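Local structure of N-acetylmuramoyl-L-alanine amidase amiD (Escherichia coli, 3D2Y) at residues 83-88 and 95-100; 30-35 and 146-151. The protein hydrolyses the amide link between N-acetylmuramoyl groups and L-amino acids in cell-wall glycopeptides, as a zinc-dependent amidase of the outer membrane. All blocks are in the same frame, centred on the assembly; numbering follows the deposited sequence.

Interaction 1: residues 83-88 and 95-100; sequences WHAGIS and RLNDTS
The side-chain oxygen of N97 is gripped by two consecutive backbone amides. A85 N donates to N97 OD1 at 2.9 Å with an N-H...O angle of 160°, whereas H84 N reaches N97 OD1 at 3.3 Å, in a more bent bond tilted from the carbonyl plane. The same oxygen sits over one face of the H84 imidazole, offset toward its rim. With both amides on OD1, the side-chain amide is fixed in rotation; N97 ND2 lies 3.7 Å from W83 CD1, the amide and indole planes only 10° apart, and also donates to a group on the bound peptide. Both loops touch that peptide, consistent with their lining the substrate cleft of this PGRP-like zinc amidase, and H84 bonds through ND1 to the zinc ligand H35. Were N97 replaced by alanine, the amides of H84 and A85 would probably lose their shared acceptor, and the peptide a donor. At the edge of the H84 ring, NE2 makes a weak, bent bond to S100 OG, which itself donates to L96 O. Farther along, S88 OG accepts from L96 N at 3.0 Å and donates to G86 O at 2.7 Å, its chi1 of 48° tucking OG between backbone N and carbonyl carbon.

Interaction 2: residues 30-35 and 146-151; sequences KVLVIH and ENVVAH
L32 and V149 are joined backbone to backbone: V149 N donates to L32 O at 2.8 Å, and I34 N returns the bond to V149 O, also at 2.8 Å. With L32 N on N147 O and H151 N on I34 O, four bonds tie the segments in parallel register, L32 beside V148, V33 beside V149 and I34 beside A150. The short strand axes approach to 4.7 Å at an angle of 33°, the twist between these two segments.

The tight part is the face carrying V31, V33 and V149. V149 CG2 stands between its own backbone N and carbonyl carbon, and from there it meets V31 CG1 and V33 CG2, each at 3.8 Å; I154 of helix 151-154 packs on V33 and V149. On the other face L32 CD2 and V148 CG1 are farther apart, at 4.3 Å, with W168 packing on I34, V148 and A150. The N-terminal end is looser and wetter: N147 CB lies against K30 O, and a water links K30 O to N147 ND2, while the K30 side chain leads away from the contact and is exposed.

At the opposite end the edge of the H35 ring, led by CE1, points at one face of H151, a T-shaped pair with planes at 63° and centroids 4.4 Å apart. The H151 imidazole is anchored elsewhere, NE2 to A85 O and ND1 to D161. H35 and H151 are experimentally established zinc ligands, with D161 the third. H35, near the C-terminal end of strand 31-36, and H151, just past the end of strand 148-150, thus come together in the arrangement of the catalytic zinc site in the PGRP-like amidase fold.

How the interactions relate
Both contacts are largely buried, but the centre of interaction 2 is about 2 Å from the centre of the chain, that of interaction 1 about 11 Å. Interaction 2 joins two neighbouring strands of the central sheet through regular backbone bonds and aliphatic packing; interaction 1 joins irregular loops, mainly through side-chain oxygens and waters, and has exposed W83 and R95 at its margin. Segment 95-100 abuts segment 30-35: T99 O meets K30 N at 2.9 Å, and S100 packs against V31 as segment 95-100 leads into strand 100-105. They converge at the zinc site, where residues 83-88 supply second-shell partners to both histidines of interaction 2 and also meet the bound peptide.

Interaction 1: residues 83-88 and 95-100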
loop_
_atom_site.group_PDB
_atom_site.type_symbol
_atom_site.label_atom_id
_atom_site.label_comp_id
_atom_site.label_asym_id
_atom_site.label_seq_id
_atom_site.Cartn_x
_atom_site.Cartn_y
_atom_site.Cartn_z
ATOM N N TRP A 83 2.685 9.021 -11.565
ATOM C CA TRP A 83 1.357 9.566 -11.238
ATOM C C TRP A 83 0.348 8.448 -10.908
ATOM O O TRP A 83 -0.568 8.153 -11.693
ATOM C CB TRP A 83 0.863 10.462 -12.383
ATOM C CG TRP A 83 1.425 11.877 -12.366
ATOM C CD1 TRP A 83 2.374 12.380 -11.536
ATOM C CD2 TRP A 83 1.055 12.945 -13.258
ATOM N NE1 TRP A 83 2.605 13.707 -11.831
ATOM C CE2 TRP A 83 1.814 14.068 -12.902
ATOM C CE3 TRP A 83 0.165 13.040 -14.349
ATOM C CZ2 TRP A 83 1.675 15.316 -13.566
ATOM C CZ3 TRP A 83 0.016 14.258 -14.986
ATOM C CH2 TRP A 83 0.777 15.376 -14.612
ATOM N N HIS A 84 0.563 7.791 -9.744
ATOM C CA HIS A 84 -0.209 6.611 -9.286
ATOM C C HIS A 84 -1.056 6.786 -8.005
ATOM O O HIS A 84 -2.107 6.177 -7.857
ATOM C CB HIS A 84 0.699 5.358 -9.145
ATOM C CG HIS A 84 1.671 5.453 -8.001
ATOM N ND1 HIS A 84 1.397 4.919 -6.762
ATOM C CD2 HIS A 84 2.863 6.088 -7.883
ATOM C CE1 HIS A 84 2.395 5.189 -5.933
ATOM N NE2 HIS A 84 3.293 5.907 -6.586
ATOM N N ALA A 85 -0.577 7.586 -7.055
ATOM C CA ALA A 85 -1.249 7.768 -5.741
ATOM C C ALA A 85 -2.367 8.815 -5.765
ATOM O O ALA A 85 -3.383 8.690 -5.042
ATOM C CB ALA A 85 -0.216 8.149 -4.657
ATOM N N GLY A 86 -2.151 9.886 -6.530
ATOM C CA GLY A 86 -3.066 11.017 -6.514
ATOM C C GLY A 86 -3.141 11.740 -5.180
ATOM O O GLY A 86 -2.173 11.749 -4.381
ATOM N N ILE A 87 -4.284 12.394 -4.939
ATOM C CA ILE A 87 -4.529 13.038 -3.636
ATOM C C ILE A 87 -4.518 11.967 -2.571
ATOM O O ILE A 87 -5.294 11.018 -2.666
ATOM C CB ILE A 87 -5.874 13.788 -3.621
ATOM C CG1 ILE A 87 -5.797 14.967 -4.600
ATOM C CG2 ILE A 87 -6.252 14.261 -2.199
ATOM C CD1 ILE A 87 -7.145 15.298 -5.225
ATOM N N SER A 88 -3.613 12.099 -1.583
ATOM C CA SER A 88 -3.276 10.959 -0.748
ATOM C C SER A 88 -2.661 11.419 0.569
ATOM O O SER A 88 -2.181 12.554 0.679
ATOM C CB SER A 88 -2.290 10.013 -1.479
ATOM O OG SER A 88 -1.209 10.754 -2.049
ATOM N N ARG A 95 0.777 13.869 -0.753
ATOM C CA ARG A 95 1.414 13.836 -2.062
ATOM C C ARG A 95 2.300 12.590 -2.147
ATOM O O ARG A 95 3.514 12.672 -2.422
ATOM C CB ARG A 95 2.286 15.091 -2.337
ATOM C CG ARG A 95 1.542 16.416 -2.298
ATOM C CD ARG A 95 2.454 17.562 -2.554
ATOM N NE ARG A 95 1.676 18.799 -2.605
ATOM C CZ ARG A 95 2.093 19.957 -3.105
ATOM N NH1 ARG A 95 3.318 20.093 -3.594
ATOM N NH2 ARG A 95 1.273 21.001 -3.103
ATOM N N LEU A 96 1.682 11.445 -1.901
ATOM C CA LEU A 96 2.435 10.189 -1.841
ATOM C C LEU A 96 3.229 9.792 -3.083
ATOM O O LEU A 96 4.213 9.034 -2.970
ATOM C CB LEU A 96 1.572 9.055 -1.264
ATOM C CG LEU A 96 1.567 8.871 0.254
ATOM C CD1 LEU A 96 2.975 8.329 0.751
ATOM C CD2 LEU A 96 1.126 10.104 0.998
ATOM N N ASN A 97 2.895 10.375 -4.227
ATOM C CA ASN A 97 3.656 10.208 -5.465
ATOM C C ASN A 97 5.115 10.548 -5.192
ATOM O O ASN A 97 5.999 9.874 -5.699
ATOM C CB ASN A 97 3.163 11.155 -6.537
ATOM C CG ASN A 97 1.972 10.612 -7.282
ATOM O OD1 ASN A 97 1.616 9.442 -7.107
ATOM N ND2 ASN A 97 1.333 11.464 -8.113
ATOM N N ASP A 98 5.327 11.575 -4.368
ATOM C CA ASP A 98 6.664 12.149 -4.149
ATOM C C ASP A 98 7.596 11.125 -3.519
ATOM O O ASP A 98 8.758 11.121 -3.794
ATOM C CB ASP A 98 6.616 13.372 -3.204
ATOM C CG ASP A 98 5.867 14.532 -3.799
ATOM O OD1 ASP A 98 5.444 14.423 -4.970
ATOM O OD2 ASP A 98 5.713 15.553 -3.119
ATOM N N THR A 99 7.076 10.332 -2.597
ATOM C CA THR A 99 7.882 9.434 -1.792
ATOM C C THR A 99 7.574 7.944 -1.972
ATOM O O THR A 99 8.007 7.140 -1.152
ATOM C CB THR A 99 7.786 9.815 -0.265
ATOM O OG1 THR A 99 6.422 9.680 0.193
ATOM C CG2 THR A 99 8.277 11.293 -0.038
ATOM N N SER A 100 6.848 7.567 -3.018
ATOM C CA SER A 100 6.489 6.169 -3.143
ATOM C C SER A 100 6.879 5.586 -4.462
ATOM O O SER A 100 7.143 6.309 -5.441
ATOM C CB SER A 100 4.991 5.980 -2.925
ATOM O OG SER A 100 4.228 6.480 -4.040
HETATM O O HOH W 1 0.492 12.028 -4.921
HETATM O O HOH W 2 -1.790 14.644 -1.695
#

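Interaction 2: residues 30-35 and 146-151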
loop_
_atom_site.group_PDB
_atom_site.type_symbol
_atom_site.label_atom_id
_atom_site.label_comp_id
_atom_site.label_asym_id
_atom_site.label_seq_id
_atom_site.Cartn_x
_atom_site.Cartn_y
_atom_site.Cartn_z
ATOM N N LYS A 30 10.062 5.996 0.592
ATOM C CA LYS A 30 9.726 5.425 1.885
ATOM C C LYS A 30 8.513 4.492 1.811
ATOM O O LYS A 30 8.265 3.753 2.751
ATOM C CB LYS A 30 9.370 6.538 2.875
ATOM C CG LYS A 30 10.517 7.570 3.120
ATOM C CD LYS A 30 9.989 8.998 3.127
ATOM C CE LYS A 30 11.005 10.070 3.007
ATOM N NZ LYS A 30 11.169 10.615 4.397
ATOM N N VAL A 31 7.768 4.537 0.699
ATOM C CA VAL A 31 6.456 3.902 0.621
ATOM C C VAL A 31 6.327 3.064 -0.657
ATOM O O VAL A 31 6.815 3.470 -1.734
ATOM C CB VAL A 31 5.296 4.963 0.790
ATOM C CG1 VAL A 31 3.921 4.347 0.571
ATOM C CG2 VAL A 31 5.359 5.658 2.205
ATOM N N LEU A 32 5.769 1.876 -0.493
ATOM C CA LEU A 32 5.422 1.005 -1.643
ATOM C C LEU A 32 3.933 0.827 -1.696
ATOM O O LEU A 32 3.333 0.240 -0.770
ATOM C CB LEU A 32 6.087 -0.357 -1.491
ATOM C CG LEU A 32 5.923 -1.360 -2.627
ATOM C CD1 LEU A 32 6.376 -0.710 -3.952
ATOM C CD2 LEU A 32 6.643 -2.723 -2.371
ATOM N N VAL A 33 3.327 1.337 -2.773
ATOM C CA VAL A 33 1.874 1.304 -2.953
ATOM C C VAL A 33 1.396 0.209 -3.976
ATOM O O VAL A 33 1.838 0.187 -5.113
ATOM C CB VAL A 33 1.305 2.676 -3.420
ATOM C CG1 VAL A 33 -0.210 2.602 -3.530
ATOM C CG2 VAL A 33 1.690 3.804 -2.451
ATOM N N ILE A 34 0.470 -0.649 -3.547
ATOM C CA ILE A 34 -0.079 -1.700 -4.416
ATOM C C ILE A 34 -1.421 -1.279 -5.030
ATOM O O ILE A 34 -2.310 -0.803 -4.320
ATOM C CB ILE A 34 -0.235 -3.056 -3.660
ATOM C CG1 ILE A 34 1.068 -3.402 -2.930
ATOM C CG2 ILE A 34 -0.542 -4.164 -4.623
ATOM C CD1 ILE A 34 2.300 -3.572 -3.873
ATOM N N HIS A 35 -1.548 -1.470 -6.343
ATOM C CA HIS A 35 -2.770 -1.124 -7.099
ATOM C C HIS A 35 -3.263 -2.320 -7.873
ATOM O O HIS A 35 -2.450 -3.227 -8.162
ATOM C CB HIS A 35 -2.460 -0.045 -8.174
ATOM C CG HIS A 35 -1.912 1.246 -7.632
ATOM N ND1 HIS A 35 -2.717 2.333 -7.364
ATOM C CD2 HIS A 35 -0.642 1.630 -7.356
ATOM C CE1 HIS A 35 -1.968 3.320 -6.908
ATOM N NE2 HIS A 35 -0.707 2.914 -6.874
ATOM N N GLU A 146 5.134 -1.341 7.701
ATOM C CA GLU A 146 3.864 -0.568 7.712
ATOM C C GLU A 146 3.713 0.391 6.513
ATOM O O GLU A 146 2.631 0.911 6.257
ATOM C CB GLU A 146 3.657 0.179 9.041
ATOM C CG GLU A 146 4.600 1.328 9.239
ATOM C CD GLU A 146 5.937 0.955 9.886
ATOM O OE1 GLU A 146 6.344 -0.222 9.939
ATOM O OE2 GLU A 146 6.623 1.890 10.329
ATOM N N ASN A 147 4.794 0.586 5.764
ATOM C CA ASN A 147 4.750 1.463 4.603
ATOM C C ASN A 147 4.626 0.702 3.273
ATOM O O ASN A 147 4.827 1.257 2.191
ATOM C CB ASN A 147 5.947 2.429 4.675
ATOM C CG ASN A 147 5.804 3.410 5.828
ATOM O OD1 ASN A 147 4.712 3.847 6.131
ATOM N ND2 ASN A 147 6.909 3.746 6.477
ATOM N N VAL A 148 4.254 -0.575 3.356
ATOM C CA VAL A 148 3.761 -1.295 2.172
ATOM C C VAL A 148 2.216 -1.248 2.235
ATOM O O VAL A 148 1.612 -1.845 3.115
ATOM C CB VAL A 148 4.263 -2.784 2.162
ATOM C CG1 VAL A 148 3.875 -3.429 0.847
ATOM C CG2 VAL A 148 5.780 -2.830 2.401
ATOM N N VAL A 149 1.582 -0.497 1.342
ATOM C CA VAL A 149 0.182 -0.117 1.568
ATOM C C VAL A 149 -0.624 -0.329 0.324
ATOM O O VAL A 149 -0.079 -0.458 -0.807
ATOM C CB VAL A 149 0.030 1.386 1.980
ATOM C CG1 VAL A 149 0.658 1.646 3.387
ATOM C CG2 VAL A 149 0.664 2.333 0.869
ATOM N N ALA A 150 -1.923 -0.381 0.557
ATOM C CA ALA A 150 -2.917 -0.331 -0.490
ATOM C C ALA A 150 -3.126 1.110 -0.898
ATOM O O ALA A 150 -3.028 2.021 -0.095
ATOM C CB ALA A 150 -4.264 -0.888 0.051
ATOM N N HIS A 151 -3.468 1.310 -2.159
ATOM C CA HIS A 151 -3.928 2.639 -2.567
ATOM C C HIS A 151 -5.124 3.093 -1.692
ATOM O O HIS A 151 -5.277 4.285 -1.352
ATOM C CB HIS A 151 -4.387 2.527 -3.981
ATOM C CG HIS A 151 -4.535 3.842 -4.699
ATOM N ND1 HIS A 151 -5.124 3.934 -5.944
ATOM C CD2 HIS A 151 -4.146 5.096 -4.378
ATOM C CE1 HIS A 151 -5.076 5.185 -6.365
ATOM N NE2 HIS A 151 -4.508 5.910 -5.421
HETATM O O HOH W 3 9.459 3.061 5.095
#